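Local coordinates for protein 3-hydroxyacyl-CoA dehydrogenase (Burkholderia thailandensis, PDB 4XGN) that probably interconverts 3-hydroxyacyl-CoA and 3-oxoacyl-CoA with NAD as the hydride carrier, as a tetrameric member of the short-chain dehydrogenase family, at residues 15-20 against 39-44; 86-91 against 125-130; 217-222 against 253-258. All blocks are in the same frame, centred on the assembly; numbering follows the deposited sequence.

In the fold
Interactions 1 and 2 share one Rossmann-type sheet, and the carboxyl ends of their strands face NAD. Interaction 1 pairs strands 15-19 and 39-44, the first two in sequence; interaction 2 packs strand 85-90, on the other side of 15-19, against helix 109-135. Their centres are 9 Å apart, and Leu17 O to Val89 N, at 2.8 Å, is a probable hydrogen bond between them. Both reach NAD, through Gly20 and Asp44 in one and Cys91 in the other. Interaction 3 lies across the chain's centre, its own centre 30 Å from those of the other two, where loops meet neighbouring subunits; the Ile255 side chain is about 9 Å from NAD.

Interaction 1 (15-20 against 39-44); sequences VFLITG and KVVLAD. With NAD (nicotinamide-adenine-dinucleotide), chain I.
Asp44 OD2 lies 3.1 Å from Gly20 C and accepts two hydrogen bonds, one from NAD O3B at 2.7 Å and one from Ala22 N. Its partner OD1 takes NAD O2B at 2.6 Å together with Asn46 N, so both ribose hydroxyls of the adenosine half meet one carboxylate. This is the beta-alpha-beta unit of a Rossmann fold, with strands 15-19 and 39-44 parallel and helix 24-35 between them in sequence; an acid at the end of the second strand is characteristic of dehydrogenases that prefer NAD to NADP. The Asp44 torsion holds CG anti to the backbone N (chi1 -157°), which sets the carboxylate close to Gly20. Backbone bonds join the strands, from Phe16 N to Lys39 O at 2.9 Å up to Ala43 N to Ile18 O, the latter nearly straight at 176°; at the end, Gly20 N reaches Ala43 O only weakly. On the face carrying Val15 and Leu17, which helix 69-82 packs over, Val15 CG1 meets Val41 CG2. Helix 24-35 lies against the other face, where Ile18 CD1 touches Val40 CG1 at 4.0 Å. Leu17 CD1 serves two neighbours, meeting Val41 CG1 at 3.5 Å and Ala43 CB at 4.0 Å.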
loop_
_atom_site.group_PDB
_atom_site.type_symbol
_atom_site.label_atom_id
_atom_site.label_comp_id
_atom_site.label_asym_id
_atom_site.label_seq_id
_atom_site.Cartn_x
_atom_site.Cartn_y
_atom_site.Cartn_z
ATOM N N VAL A 15 2.767 -25.696 -21.978
ATOM C CA VAL A 15 1.595 -24.986 -22.471
ATOM C C VAL A 15 1.194 -23.799 -21.608
ATOM O O VAL A 15 1.186 -23.897 -20.382
ATOM C CB VAL A 15 0.397 -25.948 -22.655
ATOM C CG1 VAL A 15 -0.878 -25.217 -23.113
ATOM C CG2 VAL A 15 0.764 -27.014 -23.671
ATOM N N PHE A 16 0.828 -22.707 -22.290
ATOM C CA PHE A 16 0.404 -21.441 -21.637
ATOM C C PHE A 16 -0.899 -20.995 -22.215
ATOM O O PHE A 16 -1.022 -20.829 -23.436
ATOM C CB PHE A 16 1.460 -20.358 -21.835
ATOM C CG PHE A 16 2.746 -20.755 -21.264
ATOM C CD1 PHE A 16 3.600 -21.568 -21.993
ATOM C CD2 PHE A 16 3.038 -20.503 -19.912
ATOM C CE1 PHE A 16 4.768 -22.046 -21.442
ATOM C CE2 PHE A 16 4.221 -20.984 -19.363
ATOM C CZ PHE A 16 5.077 -21.745 -20.138
ATOM N N LEU A 17 -1.866 -20.816 -21.312
ATOM C CA LEU A 17 -3.238 -20.405 -21.646
ATOM C C LEU A 17 -3.295 -18.916 -21.403
ATOM O O LEU A 17 -2.941 -18.463 -20.295
ATOM C CB LEU A 17 -4.255 -21.155 -20.796
ATOM C CG LEU A 17 -5.724 -20.682 -20.921
ATOM C CD1 LEU A 17 -6.242 -20.776 -22.343
ATOM C CD2 LEU A 17 -6.578 -21.535 -19.992
ATOM N N ILE A 18 -3.661 -18.171 -22.442
ATOM C CA ILE A 18 -3.614 -16.732 -22.416
ATOM C C ILE A 18 -5.015 -16.215 -22.794
ATOM O O ILE A 18 -5.423 -16.319 -23.952
ATOM C CB ILE A 18 -2.588 -16.157 -23.371
ATOM C CG1 ILE A 18 -1.181 -16.765 -23.136
ATOM C CG2 ILE A 18 -2.524 -14.644 -23.248
ATOM C CD1 ILE A 18 -0.150 -16.358 -24.151
ATOM N N THR A 19 -5.664 -15.562 -21.845
ATOM C CA THR A 19 -6.966 -14.938 -22.093
ATOM C C THR A 19 -6.723 -13.546 -22.642
ATOM O O THR A 19 -5.730 -12.895 -22.300
ATOM C CB THR A 19 -7.898 -14.884 -20.895
ATOM O OG1 THR A 19 -7.501 -13.835 -20.013
ATOM C CG2 THR A 19 -8.018 -16.246 -20.204
ATOM N N GLY A 20 -7.650 -13.066 -23.471
ATOM C CA GLY A 20 -7.408 -11.844 -24.221
ATOM C C GLY A 20 -6.247 -11.986 -25.199
ATOM O O GLY A 20 -5.684 -11.012 -25.656
ATOM N N LYS A 39 3.995 -23.440 -26.048
ATOM C CA LYS A 39 2.848 -23.682 -26.886
ATOM C C LYS A 39 1.685 -22.935 -26.281
ATOM O O LYS A 39 1.444 -23.078 -25.100
ATOM C CB LYS A 39 2.532 -25.173 -26.915
ATOM C CG LYS A 39 3.697 -26.008 -27.437
ATOM C CD LYS A 39 3.485 -27.492 -27.128
ATOM C CE LYS A 39 4.677 -28.323 -27.484
ATOM N NZ LYS A 39 4.777 -29.522 -26.579
ATOM N N VAL A 40 1.020 -22.123 -27.071
ATOM C CA VAL A 40 -0.044 -21.258 -26.505
ATOM C C VAL A 40 -1.444 -21.728 -26.881
ATOM O O VAL A 40 -1.709 -22.254 -27.979
ATOM C CB VAL A 40 0.140 -19.791 -26.891
ATOM C CG1 VAL A 40 1.474 -19.265 -26.389
ATOM C CG2 VAL A 40 -0.081 -19.546 -28.377
ATOM N N VAL A 41 -2.352 -21.577 -25.929
ATOM C CA VAL A 41 -3.763 -21.568 -26.185
ATOM C C VAL A 41 -4.258 -20.156 -25.951
ATOM O O VAL A 41 -4.059 -19.617 -24.837
ATOM C CB VAL A 41 -4.524 -22.512 -25.234
ATOM C CG1 VAL A 41 -6.049 -22.428 -25.474
ATOM C CG2 VAL A 41 -4.003 -23.945 -25.407
ATOM N N LEU A 42 -4.899 -19.577 -26.979
ATOM C CA LEU A 42 -5.458 -18.248 -26.908
ATOM C C LEU A 42 -6.924 -18.362 -26.683
ATOM O O LEU A 42 -7.629 -18.978 -27.469
ATOM C CB LEU A 42 -5.176 -17.453 -28.183
ATOM C CG LEU A 42 -3.742 -17.538 -28.701
ATOM C CD1 LEU A 42 -3.582 -16.739 -30.002
ATOM C CD2 LEU A 42 -2.811 -17.015 -27.650
ATOM N N ALA A 43 -7.396 -17.702 -25.621
ATOM C CA ALA A 43 -8.815 -17.678 -25.240
ATOM C C ALA A 43 -9.340 -16.238 -25.365
ATOM O O ALA A 43 -8.833 -15.335 -24.729
ATOM C CB ALA A 43 -8.961 -18.219 -23.829
ATOM N N ASP A 44 -10.290 -15.991 -26.256
ATOM C CA ASP A 44 -10.736 -14.651 -26.519
ATOM C C ASP A 44 -12.111 -14.696 -27.131
ATOM O O ASP A 44 -12.513 -15.734 -27.665
ATOM C CB ASP A 44 -9.746 -13.984 -27.503
ATOM C CG ASP A 44 -9.759 -12.461 -27.454
ATOM O OD1 ASP A 44 -10.769 -11.829 -27.856
ATOM O OD2 ASP A 44 -8.698 -11.878 -27.040
HETATM P PA NAD I . -7.052 -5.223 -25.870
HETATM O O1A NAD I . -8.403 -4.620 -26.014
HETATM O O2A NAD I . -6.078 -5.024 -26.990
HETATM O O5B NAD I . -7.154 -6.793 -25.563
HETATM C C5B NAD I . -8.134 -7.308 -24.687
HETATM C C4B NAD I . -8.615 -8.668 -25.222
HETATM O O4B NAD I . -9.535 -9.029 -24.324
HETATM C C3B NAD I . -9.358 -8.522 -26.574
HETATM O O3B NAD I . -8.814 -9.274 -27.609
HETATM C C2B NAD I . -10.779 -8.906 -26.123
HETATM O O2B NAD I . -11.572 -9.395 -27.265
HETATM C C1B NAD I . -10.634 -9.735 -25.093
HETATM N N9A NAD I . -11.784 -9.784 -24.244
HETATM C C8A NAD I . -12.589 -8.766 -23.803
HETATM N N7A NAD I . -13.624 -9.282 -23.064
HETATM C C5A NAD I . -13.407 -10.590 -23.052
HETATM C C6A NAD I . -14.107 -11.604 -22.453
HETATM N N6A NAD I . -15.325 -11.535 -21.713
HETATM N N1A NAD I . -13.667 -12.865 -22.587
HETATM C C2A NAD I . -12.541 -13.156 -23.308
HETATM N N3A NAD I . -11.826 -12.150 -23.892
HETATM C C4A NAD I . -12.302 -10.893 -23.760
HETATM O O3 NAD I . -6.528 -4.469 -24.551
HETATM P PN NAD I . -5.130 -4.784 -23.775
HETATM O O1N NAD I . -4.460 -3.459 -23.620
HETATM O O2N NAD I . -4.262 -5.863 -24.404
HETATM O O5D NAD I . -5.652 -5.277 -22.323
HETATM C C5D NAD I . -5.117 -6.425 -21.669
HETATM C C4D NAD I . -5.256 -6.359 -20.196
HETATM O O4D NAD I . -4.433 -5.344 -19.793
HETATM C C3D NAD I . -6.686 -5.966 -19.749
HETATM O O3D NAD I . -7.046 -6.605 -18.603
HETATM C C2D NAD I . -6.484 -4.440 -19.531
HETATM O O2D NAD I . -7.570 -3.875 -18.663
HETATM C C1D NAD I . -5.300 -4.360 -18.960
HETATM N N1N NAD I . -4.576 -3.095 -19.000
HETATM C C2N NAD I . -4.300 -2.417 -20.164
HETATM C C3N NAD I . -3.607 -1.213 -20.169
HETATM C C7N NAD I . -3.331 -0.421 -21.411
HETATM O O7N NAD I . -2.940 0.718 -21.307
HETATM N N7N NAD I . -3.486 -1.011 -22.693
HETATM C C4N NAD I . -3.163 -0.700 -18.931
HETATM C C5N NAD I . -3.405 -1.393 -17.772
HETATM C C6N NAD I . -4.098 -2.584 -17.803
#

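Interaction 2 (86-91 against 125-130); sequences RGLVNC and NMIRVA. With NAD (nicotinamide-adenine-dinucleotide), chain I.
Leu88 CD2 is the methyl that fits into the helix surface, meeting Ala130 CB at 3.8 Å, Met126 O at 3.7 Å and, slightly farther away, the CG1 of Ile127. Leu88 turns its CG away from its own backbone N (chi1 166°), sending this one branch between side chains a helical turn apart. Two residues along the strand, the Asn90 amide meets the same helix by both its ends: OD1 approaches Met126 CB at 3.4 Å, while ND2 sits 3.6 Å from Ile127 CG1. These are packing contacts, since no hydrogen bond joins strand and helix; the amide nitrogen is instead bonded to Ser150 OG. The strand end leads to Cys91, whose O is 3.0 Å from NAD C4D. Farther round the helix, Arg128 grips Asn125 OD1 side-on, with NE and NH2 both at 2.9 Å. The same guanidinium forms a salt bridge with Glu69 and bonds His107 O of the second subunit. Strand 86-90 and helix 125-130 run antiparallel at 173°, their axes 9.5 Å apart, as in the alpha/beta layering of a Rossmann fold. Met126 also packs on Leu17 and Thr19 of strand 15-19 and on Ala72 of helix 69-82, and helix 228-240 packs on Val89 and Cys91.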
loop_
_atom_site.group_PDB
_atom_site.type_symbol
_atom_site.label_atom_id
_atom_site.label_comp_id
_atom_site.label_asym_id
_atom_site.label_seq_id
_atom_site.Cartn_x
_atom_site.Cartn_y
_atom_site.Cartn_z
ATOM N N ARG A 86 1.387 -25.198 -17.831
ATOM C CA ARG A 86 2.232 -24.641 -16.753
ATOM C C ARG A 86 1.935 -23.199 -16.426
ATOM O O ARG A 86 2.405 -22.726 -15.375
ATOM C CB ARG A 86 3.731 -24.736 -17.083
ATOM C CG ARG A 86 4.274 -26.130 -17.068
ATOM C CD ARG A 86 4.184 -26.778 -15.685
ATOM N NE ARG A 86 4.989 -28.017 -15.703
ATOM C CZ ARG A 86 4.898 -29.005 -14.820
ATOM N NH1 ARG A 86 4.041 -28.982 -13.801
ATOM N NH2 ARG A 86 5.684 -30.058 -14.997
ATOM N N GLY A 87 1.186 -22.487 -17.284
ATOM C CA GLY A 87 0.883 -21.090 -16.995
ATOM C C GLY A 87 -0.419 -20.622 -17.539
ATOM O O GLY A 87 -0.849 -21.066 -18.621
ATOM N N LEU A 88 -1.051 -19.727 -16.767
ATOM C CA LEU A 88 -2.242 -18.990 -17.179
ATOM C C LEU A 88 -1.905 -17.495 -17.084
ATOM O O LEU A 88 -1.297 -17.050 -16.081
ATOM C CB LEU A 88 -3.436 -19.281 -16.272
ATOM C CG LEU A 88 -4.653 -18.352 -16.371
ATOM C CD1 LEU A 88 -5.319 -18.578 -17.709
ATOM C CD2 LEU A 88 -5.655 -18.617 -15.264
ATOM N N VAL A 89 -2.224 -16.752 -18.139
ATOM C CA VAL A 89 -2.068 -15.321 -18.176
ATOM C C VAL A 89 -3.403 -14.724 -18.472
ATOM O O VAL A 89 -3.956 -14.955 -19.574
ATOM C CB VAL A 89 -1.012 -14.886 -19.203
ATOM C CG1 VAL A 89 -0.782 -13.402 -19.118
ATOM C CG2 VAL A 89 0.301 -15.660 -18.973
ATOM N N ASN A 90 -3.955 -14.039 -17.474
ATOM C CA ASN A 90 -5.259 -13.373 -17.614
ATOM C C ASN A 90 -5.088 -11.968 -18.168
ATOM O O ASN A 90 -4.673 -11.074 -17.424
ATOM C CB ASN A 90 -5.983 -13.291 -16.281
ATOM C CG ASN A 90 -6.407 -14.634 -15.759
ATOM O OD1 ASN A 90 -7.260 -15.285 -16.351
ATOM N ND2 ASN A 90 -5.803 -15.082 -14.690
ATOM N N CYS A 91 -5.358 -11.782 -19.453
ATOM C CA CYS A 91 -5.350 -10.461 -20.085
ATOM C C CYS A 91 -6.726 -9.989 -20.610
ATOM O O CYS A 91 -6.858 -8.815 -20.927
ATOM C CB CYS A 91 -4.334 -10.370 -21.210
ATOM S SG CYS A 91 -2.621 -10.558 -20.675
ATOM N N ASN A 125 -12.741 -16.867 -12.629
ATOM C CA ASN A 125 -13.296 -18.053 -13.265
ATOM C C ASN A 125 -12.187 -18.837 -13.967
ATOM O O ASN A 125 -12.093 -20.075 -13.849
ATOM C CB ASN A 125 -14.392 -17.648 -14.258
ATOM C CG ASN A 125 -15.119 -18.815 -14.866
ATOM O OD1 ASN A 125 -15.352 -19.838 -14.224
ATOM N ND2 ASN A 125 -15.480 -18.676 -16.125
ATOM N N MET A 126 -11.318 -18.107 -14.658
ATOM C CA MET A 126 -10.238 -18.754 -15.368
ATOM C C MET A 126 -9.257 -19.316 -14.352
ATOM O O MET A 126 -8.790 -20.425 -14.519
ATOM C CB MET A 126 -9.544 -17.778 -16.284
ATOM C CG MET A 126 -10.417 -17.295 -17.418
ATOM S SD MET A 126 -11.139 -18.521 -18.535
ATOM C CE MET A 126 -9.747 -19.439 -19.108
ATOM N N ILE A 127 -8.953 -18.574 -13.291
ATOM C CA ILE A 127 -8.008 -19.073 -12.277
ATOM C C ILE A 127 -8.476 -20.379 -11.643
ATOM O O ILE A 127 -7.701 -21.317 -11.536
ATOM C CB ILE A 127 -7.752 -18.003 -11.181
ATOM C CG1 ILE A 127 -6.949 -16.803 -11.757
ATOM C CG2 ILE A 127 -7.107 -18.595 -9.925
ATOM C CD1 ILE A 127 -6.825 -15.628 -10.813
ATOM N N ARG A 128 -9.735 -20.461 -11.256
ATOM C CA ARG A 128 -10.170 -21.601 -10.486
ATOM C C ARG A 128 -10.126 -22.870 -11.349
ATOM O O ARG A 128 -9.757 -23.930 -10.854
ATOM C CB ARG A 128 -11.565 -21.324 -9.903
ATOM C CG ARG A 128 -12.699 -21.366 -10.912
ATOM C CD ARG A 128 -14.019 -20.757 -10.447
ATOM N NE ARG A 128 -14.914 -20.971 -11.576
ATOM C CZ ARG A 128 -15.623 -22.086 -11.790
ATOM N NH1 ARG A 128 -15.782 -23.011 -10.853
ATOM N NH2 ARG A 128 -16.219 -22.253 -12.965
ATOM N N VAL A 129 -10.469 -22.735 -12.632
ATOM C CA VAL A 129 -10.508 -23.865 -13.520
ATOM C C VAL A 129 -9.088 -24.292 -13.925
ATOM O O VAL A 129 -8.728 -25.510 -13.902
ATOM C CB VAL A 129 -11.424 -23.595 -14.742
ATOM C CG1 VAL A 129 -11.436 -24.804 -15.673
ATOM C CG2 VAL A 129 -12.864 -23.300 -14.299
ATOM N N ALA A 130 -8.274 -23.307 -14.321
ATOM C CA ALA A 130 -6.870 -23.578 -14.606
ATOM C C ALA A 130 -6.092 -24.130 -13.401
ATOM O O ALA A 130 -5.282 -25.040 -13.565
ATOM C CB ALA A 130 -6.182 -22.352 -15.168
HETATM P PA NAD I . -7.052 -5.223 -25.870
HETATM O O1A NAD I . -8.403 -4.620 -26.014
HETATM O O2A NAD I . -6.078 -5.024 -26.990
HETATM O O5B NAD I . -7.154 -6.793 -25.563
HETATM C C5B NAD I . -8.134 -7.308 -24.687
HETATM C C4B NAD I . -8.615 -8.668 -25.222
HETATM O O4B NAD I . -9.535 -9.029 -24.324
HETATM C C3B NAD I . -9.358 -8.522 -26.574
HETATM O O3B NAD I . -8.814 -9.274 -27.609
HETATM C C2B NAD I . -10.779 -8.906 -26.123
HETATM O O2B NAD I . -11.572 -9.395 -27.265
HETATM C C1B NAD I . -10.634 -9.735 -25.093
HETATM N N9A NAD I . -11.784 -9.784 -24.244
HETATM C C8A NAD I . -12.589 -8.766 -23.803
HETATM N N7A NAD I . -13.624 -9.282 -23.064
HETATM C C5A NAD I . -13.407 -10.590 -23.052
HETATM C C6A NAD I . -14.107 -11.604 -22.453
HETATM N N6A NAD I . -15.325 -11.535 -21.713
HETATM N N1A NAD I . -13.667 -12.865 -22.587
HETATM C C2A NAD I . -12.541 -13.156 -23.308
HETATM N N3A NAD I . -11.826 -12.150 -23.892
HETATM C C4A NAD I . -12.302 -10.893 -23.760
HETATM O O3 NAD I . -6.528 -4.469 -24.551
HETATM P PN NAD I . -5.130 -4.784 -23.775
HETATM O O1N NAD I . -4.460 -3.459 -23.620
HETATM O O2N NAD I . -4.262 -5.863 -24.404
HETATM O O5D NAD I . -5.652 -5.277 -22.323
HETATM C C5D NAD I . -5.117 -6.425 -21.669
HETATM C C4D NAD I . -5.256 -6.359 -20.196
HETATM O O4D NAD I . -4.433 -5.344 -19.793
HETATM C C3D NAD I . -6.686 -5.966 -19.749
HETATM O O3D NAD I . -7.046 -6.605 -18.603
HETATM C C2D NAD I . -6.484 -4.440 -19.531
HETATM O O2D NAD I . -7.570 -3.875 -18.663
HETATM C C1D NAD I . -5.300 -4.360 -18.960
HETATM N N1N NAD I . -4.576 -3.095 -19.000
HETATM C C2N NAD I . -4.300 -2.417 -20.164
HETATM C C3N NAD I . -3.607 -1.213 -20.169
HETATM C C7N NAD I . -3.331 -0.421 -21.411
HETATM O O7N NAD I . -2.940 0.718 -21.307
HETATM N N7N NAD I . -3.486 -1.011 -22.693
HETATM C C4N NAD I . -3.163 -0.700 -18.931
HETATM C C5N NAD I . -3.405 -1.393 -17.772
HETATM C C6N NAD I . -4.098 -2.584 -17.803
#

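Interaction 3 (217-222 against 253-258); sequences AMVPFP and GAIRMQ. With EDO (1,2-ethanediol), chain K.
Phe221 N donates to Gly253 O at 3.2 Å in a straight bond (168°), the one hydrogen bond between two loops of this short-chain dehydrogenase. One loop follows helix 209-216 and contains a cis peptide bond before Pro222; the other follows strand 248-251, the last in sequence, at one edge of the sheet within this chain. Phe221 O has its polar partner elsewhere, in Asn245 ND2 of the third subunit, and Arg256 NH2 bonds Gly246 O of that subunit, so the paired loops belong to a subunit interface. Van der Waals packing continues the contact. The Pro220 ring lies over the Gly253-Ile255 backbone, its CD 3.2 Å from Gly253 O and 3.9 Å from Ile255 CB. Gly253, whose positive phi of 62° suits a glycine, brings its CA to 3.7 Å from Val219 CG1. The other valine branch, CG2, meets Ile255 CD1 at 3.8 Å, the two side chains crossing at about a right angle. Ile255 CD1 also approaches Met218 CB. A third kind of contact runs through 1,2-ethanediol, probably a crystallisation additive: its O1 donates to Arg256 O, and its C1 is 3.3 Å from Met218 CE. At its other end, O2 accepts from Gln258 N at 2.8 Å, almost perfectly straight at 177°.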
loop_
_atom_site.group_PDB
_atom_site.type_symbol
_atom_site.label_atom_id
_atom_site.label_comp_id
_atom_site.label_asym_id
_atom_site.label_seq_id
_atom_site.Cartn_x
_atom_site.Cartn_y
_atom_site.Cartn_z
ATOM N N ALA A 217 3.947 11.425 -22.934
ATOM C CA ALA A 217 4.814 12.487 -22.448
ATOM C C ALA A 217 4.672 12.726 -20.940
ATOM O O ALA A 217 5.521 13.359 -20.371
ATOM C CB ALA A 217 4.568 13.785 -23.217
ATOM N N MET A 218 3.595 12.242 -20.321
ATOM C CA MET A 218 3.412 12.354 -18.873
ATOM C C MET A 218 4.110 11.239 -18.091
ATOM O O MET A 218 4.206 11.327 -16.872
ATOM C CB MET A 218 1.935 12.313 -18.526
ATOM C CG MET A 218 1.052 13.355 -19.196
ATOM S SD MET A 218 1.261 14.996 -18.502
ATOM C CE MET A 218 0.368 14.824 -16.960
ATOM N N VAL A 219 4.573 10.192 -18.767
ATOM C CA VAL A 219 5.251 9.071 -18.081
ATOM C C VAL A 219 6.646 9.521 -17.696
ATOM O O VAL A 219 7.397 9.959 -18.579
ATOM C CB VAL A 219 5.305 7.833 -18.996
ATOM C CG1 VAL A 219 6.001 6.682 -18.313
ATOM C CG2 VAL A 219 3.901 7.408 -19.420
ATOM N N PRO A 220 7.016 9.441 -16.382
ATOM C CA PRO A 220 8.296 10.055 -16.051
ATOM C C PRO A 220 9.466 9.464 -16.851
ATOM O O PRO A 220 10.202 10.214 -17.492
ATOM C CB PRO A 220 8.430 9.809 -14.554
ATOM C CG PRO A 220 6.986 9.805 -14.058
ATOM C CD PRO A 220 6.197 9.170 -15.171
ATOM N N PHE A 221 9.641 8.159 -16.817
ATOM C CA PHE A 221 10.622 7.533 -17.730
ATOM C C PHE A 221 10.300 6.067 -17.933
ATOM O O PHE A 221 10.151 5.356 -16.952
ATOM C CB PHE A 221 12.089 7.672 -17.260
ATOM C CG PHE A 221 13.033 7.404 -18.355
ATOM C CD1 PHE A 221 13.360 8.410 -19.243
ATOM C CD2 PHE A 221 13.470 6.132 -18.602
ATOM C CE1 PHE A 221 14.170 8.150 -20.343
ATOM C CE2 PHE A 221 14.268 5.862 -19.719
ATOM C CZ PHE A 221 14.613 6.878 -20.573
ATOM N N PRO A 222 10.196 5.585 -19.172
ATOM C CA PRO A 222 10.440 6.308 -20.425
ATOM C C PRO A 222 9.198 7.126 -20.824
ATOM O O PRO A 222 8.072 6.699 -20.550
ATOM C CB PRO A 222 10.649 5.173 -21.433
ATOM C CG PRO A 222 9.804 4.058 -20.898
ATOM C CD PRO A 222 9.872 4.174 -19.388
ATOM N N GLY A 253 6.516 2.956 -15.853
ATOM C CA GLY A 253 7.369 4.117 -16.066
ATOM C C GLY A 253 7.337 5.145 -14.940
ATOM O O GLY A 253 7.695 6.291 -15.143
ATOM N N ALA A 254 6.927 4.709 -13.752
ATOM C CA ALA A 254 6.780 5.572 -12.549
ATOM C C ALA A 254 5.674 6.591 -12.644
ATOM O O ALA A 254 5.604 7.457 -11.776
ATOM C CB ALA A 254 8.094 6.266 -12.143
ATOM N N ILE A 255 4.742 6.476 -13.580
ATOM C CA ILE A 255 3.620 7.426 -13.606
ATOM C C ILE A 255 2.718 7.168 -12.397
ATOM O O ILE A 255 2.588 6.011 -11.909
ATOM C CB ILE A 255 2.828 7.300 -14.941
ATOM C CG1 ILE A 255 2.036 8.579 -15.283
ATOM C CG2 ILE A 255 1.919 6.059 -14.926
ATOM C CD1 ILE A 255 1.476 8.588 -16.691
ATOM N N ARG A 256 2.059 8.241 -11.950
ATOM C CA ARG A 256 0.973 8.171 -11.001
ATOM C C ARG A 256 -0.171 8.946 -11.654
ATOM O O ARG A 256 -0.017 10.088 -12.019
ATOM C CB ARG A 256 1.380 8.763 -9.630
ATOM C CG ARG A 256 2.511 7.977 -8.952
ATOM C CD ARG A 256 2.032 6.592 -8.525
ATOM N NE ARG A 256 3.040 5.823 -7.769
ATOM C CZ ARG A 256 4.000 5.098 -8.323
ATOM N NH1 ARG A 256 4.172 5.023 -9.664
ATOM N NH2 ARG A 256 4.821 4.437 -7.533
ATOM N N MET A 257 -1.300 8.304 -11.863
ATOM C CA MET A 257 -2.366 8.926 -12.655
ATOM C C MET A 257 -3.127 9.996 -11.865
ATOM O O MET A 257 -3.558 9.738 -10.732
ATOM C CB MET A 257 -3.364 7.874 -13.098
ATOM C CG MET A 257 -2.729 6.714 -13.799
ATOM S SD MET A 257 -1.777 7.148 -15.308
ATOM C CE MET A 257 -3.000 7.919 -16.328
ATOM N N GLN A 258 -3.308 11.142 -12.518
ATOM C CA GLN A 258 -3.962 12.306 -11.920
ATOM C C GLN A 258 -5.463 12.142 -12.135
ATOM O O GLN A 258 -5.876 11.277 -12.884
ATOM C CB GLN A 258 -3.407 13.603 -12.549
ATOM C CG GLN A 258 -1.890 13.670 -12.243
ATOM C CD GLN A 258 -1.057 14.670 -13.056
ATOM O OE1 GLN A 258 -1.560 15.447 -13.888
ATOM N NE2 GLN A 258 0.277 14.631 -12.817
HETATM C C1 EDO K . -0.108 12.030 -15.323
HETATM O O1 EDO K . 0.480 11.495 -14.144
HETATM C C2 EDO K . -1.203 11.111 -15.847
HETATM O O2 EDO K . -2.415 11.423 -15.195
#